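Local coordinates for capsid protein (Infectious hypodermal and hematopoietic necrosis virus, PDB 3N7X) that forms the icosahedral shell of a shrimp densovirus, sixty copies of a beta-barrel subunit assembling into the capsid, and binds calcium, at residues Asp168-Leu171 against Ala172-Ile175; Phe152-Thr156 against Gly157-Gln161. One frame throughout, in Å; residues are numbered along the deposited sequence.

Contact 1: residues Asp168-Leu171 against Ala172-Ile175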
ATOM      1  N   ASP A 168     -41.086 101.462  32.244  1.00 47.10           N
ATOM      2  CA  ASP A 168     -42.243 101.661  31.392  1.00 48.05           C
ATOM      3  C   ASP A 168     -42.026 100.968  30.056  1.00 45.76           C
ATOM      4  O   ASP A 168     -42.602 101.366  29.037  1.00 47.87           O
ATOM      5  CB  ASP A 168     -42.469 103.155  31.162  1.00 53.86           C
ATOM      6  CG  ASP A 168     -41.227 103.856  30.618  1.00 58.85           C
ATOM      7  OD1 ASP A 168     -41.377 104.935  29.997  1.00 60.42           O
ATOM      8  OD2 ASP A 168     -40.103 103.334  30.818  1.00 61.09           O
ATOM      9  N   VAL A 169     -41.194  99.936  30.057  1.00 39.99           N
ATOM     10  CA  VAL A 169     -40.912  99.212  28.828  1.00 35.87           C
ATOM     11  C   VAL A 169     -42.151  98.458  28.316  1.00 32.18           C
ATOM     12  O   VAL A 169     -42.924  97.909  29.097  1.00 30.71           O
ATOM     13  CB  VAL A 169     -39.730  98.237  29.039  1.00 35.38           C
ATOM     14  CG1 VAL A 169     -40.075  97.230  30.114  1.00 35.56           C
ATOM     15  CG2 VAL A 169     -39.379  97.553  27.733  1.00 35.00           C
ATOM     16  N   THR A 170     -42.336  98.449  26.998  1.00 28.78           N
ATOM     17  CA  THR A 170     -43.479  97.785  26.372  1.00 26.27           C
ATOM     18  C   THR A 170     -43.067  96.522  25.626  1.00 25.91           C
ATOM     19  O   THR A 170     -41.881  96.291  25.386  1.00 26.28           O
ATOM     20  CB  THR A 170     -44.146  98.697  25.335  1.00 26.29           C
ATOM     21  OG1 THR A 170     -43.252  98.881  24.229  1.00 24.21           O
ATOM     22  CG2 THR A 170     -44.477 100.049  25.942  1.00 23.90           C
ATOM     23  N   LEU A 171     -44.048  95.711  25.243  1.00 23.25           N
ATOM     24  CA  LEU A 171     -43.750  94.503  24.495  1.00 21.80           C
ATOM     25  C   LEU A 171     -43.060  94.874  23.181  1.00 22.77           C
ATOM     26  O   LEU A 171     -42.133  94.189  22.738  1.00 24.33           O
ATOM     27  CB  LEU A 171     -45.027  93.717  24.197  1.00 19.62           C
ATOM     28  CG  LEU A 171     -44.832  92.522  23.254  1.00 19.55           C
ATOM     29  CD1 LEU A 171     -43.789  91.589  23.834  1.00 16.21           C
ATOM     30  CD2 LEU A 171     -46.153  91.788  23.040  1.00 18.22           C
ATOM     31  N   ALA A 172     -43.508  95.959  22.557  1.00 21.44           N
ATOM     32  CA  ALA A 172     -42.906  96.396  21.302  1.00 20.84           C
ATOM     33  C   ALA A 172     -41.399  96.619  21.467  1.00 21.33           C
ATOM     34  O   ALA A 172     -40.609  96.211  20.617  1.00 21.70           O
ATOM     35  CB  ALA A 172     -43.575  97.677  20.810  1.00 18.41           C
ATOM     36  N   LYS A 173     -41.004  97.268  22.559  1.00 21.84           N
ATOM     37  CA  LYS A 173     -39.589  97.528  22.815  1.00 23.39           C
ATOM     38  C   LYS A 173     -38.798  96.220  22.870  1.00 22.66           C
ATOM     39  O   LYS A 173     -37.757  96.086  22.223  1.00 20.04           O
ATOM     40  CB  LYS A 173     -39.421  98.287  24.135  1.00 26.40           C
ATOM     41  CG  LYS A 173     -39.927  99.721  24.098  1.00 31.86           C
ATOM     42  CD  LYS A 173     -38.908 100.666  23.473  1.00 36.17           C
ATOM     43  CE  LYS A 173     -37.684 100.830  24.381  1.00 41.25           C
ATOM     44  NZ  LYS A 173     -36.648 101.760  23.827  1.00 42.77           N
ATOM     45  N   TRP A 174     -39.295  95.258  23.645  1.00 20.80           N
ATOM     46  CA  TRP A 174     -38.626  93.971  23.765  1.00 21.07           C
ATOM     47  C   TRP A 174     -38.485  93.281  22.411  1.00 21.84           C
ATOM     48  O   TRP A 174     -37.474  92.637  22.136  1.00 21.70           O
ATOM     49  CB  TRP A 174     -39.385  93.054  24.719  1.00 19.44           C
ATOM     50  CG  TRP A 174     -39.186  93.374  26.168  1.00 19.42           C
ATOM     51  CD1 TRP A 174     -40.094  93.939  27.016  1.00 19.38           C
ATOM     52  CD2 TRP A 174     -38.028  93.083  26.958  1.00 18.60           C
ATOM     53  NE1 TRP A 174     -39.579  94.009  28.285  1.00 18.53           N
ATOM     54  CE2 TRP A 174     -38.312  93.491  28.279  1.00 18.00           C
ATOM     55  CE3 TRP A 174     -36.780  92.512  26.680  1.00 18.57           C
ATOM     56  CZ2 TRP A 174     -37.394  93.344  29.324  1.00 18.31           C
ATOM     57  CZ3 TRP A 174     -35.863  92.364  27.720  1.00 18.40           C
ATOM     58  CH2 TRP A 174     -36.179  92.779  29.026  1.00 18.21           C
ATOM     59  N   ILE A 175     -39.502  93.402  21.568  1.00 21.61           N
ATOM     60  CA  ILE A 175     -39.439  92.789  20.252  1.00 21.24           C
ATOM     61  C   ILE A 175     -38.393  93.528  19.427  1.00 22.40           C
ATOM     62  O   ILE A 175     -37.647  92.929  18.655  1.00 22.67           O
ATOM     63  CB  ILE A 175     -40.799  92.868  19.538  1.00 20.69           C
ATOM     64  CG1 ILE A 175     -41.807  91.976  20.261  1.00 20.55           C
ATOM     65  CG2 ILE A 175     -40.654  92.447  18.086  1.00 19.36           C
ATOM     66  CD1 ILE A 175     -43.175  91.948  19.611  1.00 21.12           C
TER
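The indole of Trp174 meets the chain that leads into its own helix, with CA of Leu171 at its edge, near the ring plane. Val169 reaches the pyrrole end obliquely, its CG2 lying 3.6 Å from Trp174 NE1, and the two side chains cross at about a right angle. That methyl, anti to the backbone N of Val169, also touches CB of Lys173. The indole NE1 gives its hydrogen to the carbonyl of Leu320, and the ring of Trp78 packs edge-to-face with Trp174. Helix 171-176 begins at this point, and it also carries Gln176, a residue seen to bind calcium in this protein. Thr170 is its N-cap: with chi1 at 68°, OG1 sits between the backbone N and the carbonyl carbon, and it accepts from Lys173 N at 3.2 Å. The carbonyl of the same residue, Thr170 O, accepts from Trp174 N at 3.3 Å, in the carbonyl plane. One residue on, Ile175 N bonds to Leu171 O at 3.0 Å, while Leu171 CG and Ile175 CD1 touch at 4.0 Å. The hydroxyl thus takes up the N-H of Lys173 in the first turn, as an N-cap does, and the indole N-H bond to Leu320 O helps set the rotation of the ring beside Val169.

Contact 2: residues Phe152-Thr156 against Gly157-Gln161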
ATOM      1  N   PHE A 152     -23.490  86.776  29.316  1.00 19.90           N
ATOM      2  CA  PHE A 152     -23.479  86.191  30.655  1.00 19.94           C
ATOM      3  C   PHE A 152     -24.742  85.406  31.016  1.00 20.85           C
ATOM      4  O   PHE A 152     -25.807  85.600  30.431  1.00 20.32           O
ATOM      5  CB  PHE A 152     -23.326  87.300  31.701  1.00 19.81           C
ATOM      6  CG  PHE A 152     -22.125  88.184  31.502  1.00 21.74           C
ATOM      7  CD1 PHE A 152     -20.874  87.807  31.985  1.00 22.59           C
ATOM      8  CD2 PHE A 152     -22.249  89.411  30.856  1.00 20.75           C
ATOM      9  CE1 PHE A 152     -19.763  88.642  31.833  1.00 22.66           C
ATOM     10  CE2 PHE A 152     -21.147  90.253  30.698  1.00 20.93           C
ATOM     11  CZ  PHE A 152     -19.902  89.869  31.188  1.00 22.36           C
ATOM     12  N   LYS A 153     -24.593  84.526  32.005  1.00 21.54           N
ATOM     13  CA  LYS A 153     -25.681  83.719  32.557  1.00 21.62           C
ATOM     14  C   LYS A 153     -25.361  83.634  34.047  1.00 22.27           C
ATOM     15  O   LYS A 153     -24.201  83.442  34.428  1.00 21.78           O
ATOM     16  CB  LYS A 153     -25.708  82.305  31.973  1.00 21.92           C
ATOM     17  CG  LYS A 153     -26.159  82.193  30.522  1.00 23.82           C
ATOM     18  CD  LYS A 153     -26.122  80.728  30.080  1.00 27.08           C
ATOM     19  CE  LYS A 153     -26.470  80.547  28.609  1.00 28.85           C
ATOM     20  NZ  LYS A 153     -26.529  79.106  28.220  1.00 29.14           N
ATOM     21  N   ASP A 154     -26.377  83.793  34.886  1.00 22.39           N
ATOM     22  CA  ASP A 154     -26.182  83.738  36.328  1.00 22.94           C
ATOM     23  C   ASP A 154     -26.266  82.292  36.800  1.00 23.73           C
ATOM     24  O   ASP A 154     -27.286  81.858  37.330  1.00 25.82           O
ATOM     25  CB  ASP A 154     -27.240  84.603  37.022  1.00 23.62           C
ATOM     26  CG  ASP A 154     -27.193  84.496  38.538  1.00 25.51           C
ATOM     27  OD1 ASP A 154     -26.117  84.164  39.090  1.00 26.48           O
ATOM     28  OD2 ASP A 154     -28.236  84.760  39.180  1.00 24.49           O
ATOM     29  N   THR A 155     -25.184  81.547  36.609  1.00 22.08           N
ATOM     30  CA  THR A 155     -25.160  80.147  36.997  1.00 21.29           C
ATOM     31  C   THR A 155     -24.834  79.896  38.460  1.00 21.84           C
ATOM     32  O   THR A 155     -25.171  78.838  38.993  1.00 23.60           O
ATOM     33  CB  THR A 155     -24.149  79.351  36.148  1.00 20.83           C
ATOM     34  OG1 THR A 155     -22.850  79.940  36.269  1.00 21.79           O
ATOM     35  CG2 THR A 155     -24.565  79.346  34.692  1.00 18.61           C
ATOM     36  N   THR A 156     -24.181  80.852  39.113  1.00 21.11           N
ATOM     37  CA  THR A 156     -23.813  80.670  40.512  1.00 21.41           C
ATOM     38  C   THR A 156     -24.874  81.130  41.505  1.00 22.76           C
ATOM     39  O   THR A 156     -24.651  81.093  42.714  1.00 24.14           O
ATOM     40  CB  THR A 156     -22.482  81.371  40.837  1.00 21.05           C
ATOM     41  OG1 THR A 156     -22.585  82.767  40.542  1.00 20.98           O
ATOM     42  CG2 THR A 156     -21.357  80.765  40.015  1.00 20.89           C
ATOM     43  N   GLY A 157     -26.023  81.568  40.996  1.00 23.09           N
ATOM     44  CA  GLY A 157     -27.110  81.989  41.865  1.00 23.15           C
ATOM     45  C   GLY A 157     -26.998  83.344  42.534  1.00 24.31           C
ATOM     46  O   GLY A 157     -27.295  83.482  43.722  1.00 25.39           O
ATOM     47  N   LEU A 158     -26.593  84.352  41.773  1.00 23.71           N
ATOM     48  CA  LEU A 158     -26.452  85.696  42.310  1.00 22.87           C
ATOM     49  C   LEU A 158     -27.793  86.386  42.552  1.00 23.66           C
ATOM     50  O   LEU A 158     -28.032  86.927  43.630  1.00 24.74           O
ATOM     51  CB  LEU A 158     -25.634  86.561  41.348  1.00 21.76           C
ATOM     52  CG  LEU A 158     -24.197  86.142  41.023  1.00 23.37           C
ATOM     53  CD1 LEU A 158     -23.663  86.978  39.862  1.00 22.45           C
ATOM     54  CD2 LEU A 158     -23.326  86.314  42.253  1.00 20.67           C
ATOM     55  N   HIS A 159     -28.667  86.348  41.548  1.00 23.26           N
ATOM     56  CA  HIS A 159     -29.948  87.041  41.623  1.00 23.28           C
ATOM     57  C   HIS A 159     -31.212  86.203  41.480  1.00 24.24           C
ATOM     58  O   HIS A 159     -31.210  85.144  40.855  1.00 25.99           O
ATOM     59  CB  HIS A 159     -29.987  88.118  40.543  1.00 24.53           C
ATOM     60  CG  HIS A 159     -28.722  88.911  40.430  1.00 27.63           C
ATOM     61  ND1 HIS A 159     -28.325  89.825  41.383  1.00 28.03           N
ATOM     62  CD2 HIS A 159     -27.765  88.925  39.470  1.00 27.04           C
ATOM     63  CE1 HIS A 159     -27.180  90.372  41.013  1.00 28.29           C
ATOM     64  NE2 HIS A 159     -26.819  89.842  39.857  1.00 28.87           N
ATOM     65  N   ASN A 160     -32.303  86.723  42.038  1.00 23.49           N
ATOM     66  CA  ASN A 160     -33.608  86.077  41.974  1.00 22.71           C
ATOM     67  C   ASN A 160     -34.548  86.924  41.120  1.00 23.42           C
ATOM     68  O   ASN A 160     -35.200  86.423  40.202  1.00 23.90           O
ATOM     69  CB  ASN A 160     -34.199  85.933  43.378  1.00 20.00           C
ATOM     70  CG  ASN A 160     -33.400  84.985  44.251  1.00 22.72           C
ATOM     71  OD1 ASN A 160     -33.279  85.190  45.461  1.00 22.91           O
ATOM     72  ND2 ASN A 160     -32.859  83.933  43.644  1.00 21.43           N
ATOM     73  N   GLN A 161     -34.606  88.217  41.424  1.00 24.09           N
ATOM     74  CA  GLN A 161     -35.485  89.128  40.701  1.00 25.26           C
ATOM     75  C   GLN A 161     -34.833  90.479  40.410  1.00 24.97           C
ATOM     76  O   GLN A 161     -34.222  91.092  41.286  1.00 25.65           O
ATOM     77  CB  GLN A 161     -36.764  89.347  41.508  1.00 26.15           C
ATOM     78  CG  GLN A 161     -37.807  90.196  40.798  1.00 33.14           C
ATOM     79  CD  GLN A 161     -38.986  90.551  41.696  1.00 36.62           C
ATOM     80  OE1 GLN A 161     -39.518  89.696  42.415  1.00 36.62           O
ATOM     81  NE2 GLN A 161     -39.408  91.813  41.650  1.00 38.24           N
TER
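Asp154 turns its carboxylate across the bend that joins strand 149-153 to strand 161-164, toward the backbone of Leu158 and His159, so that one flat group spans two successive amides. CG stands anti to the backbone N (chi1 174°), which carries both oxygens over to the returning chain. OD1 receives Leu158 N at 2.7 Å through its syn lone pair, nearly straight at 170°. OD2 receives His159 N at 2.9 Å, also on the syn side, but the donor stands 32° out of the carboxylate plane. Asp154 is also the centre of an inverse gamma turn, with a weak bond from Thr155 N to Lys153 O. Gly157 N lies 3.2 Å from the same OD1, and the positive phi of Gly157 helps the chain to turn back. The side chain of Leu158 crosses that of Asp154 at a slant, its CB 3.3 Å from OD1, and runs alongside Thr156, pointing the same way, with Leu158 CG 3.8 Å from Thr156 OG1. On one face of the His159 imidazole lies Leu158 CB, 3.7 Å above the plane and displaced toward the rim. Gly157 makes backbone hydrogen bonds to a neighbouring subunit, and Thr156 packs on Asn41 of that subunit. Two backbone N-H groups, with a weak contribution from His327 NE2 to OD2, gather round one buried carboxylate, which probably stabilises its negative charge and holds the turn closed.

How the contacts relate
Both contacts are local and flank the short strand 161-164 in sequence: contact 2 lies in the turn leading from strand 149-153 to it, contact 1 in the loop and helix that follow. Their centres are 23 Å apart and they do not touch. The residues that meet in contact 2 are largely buried, and a neighbouring subunit adjoins them; contact 1 is only partly buried, is touched by no other chain, and lies close in sequence to the calcium ligand Gln176. A neutral hydroxyl serves a helix start in contact 1, whereas in contact 2 a carboxylate serves a turn.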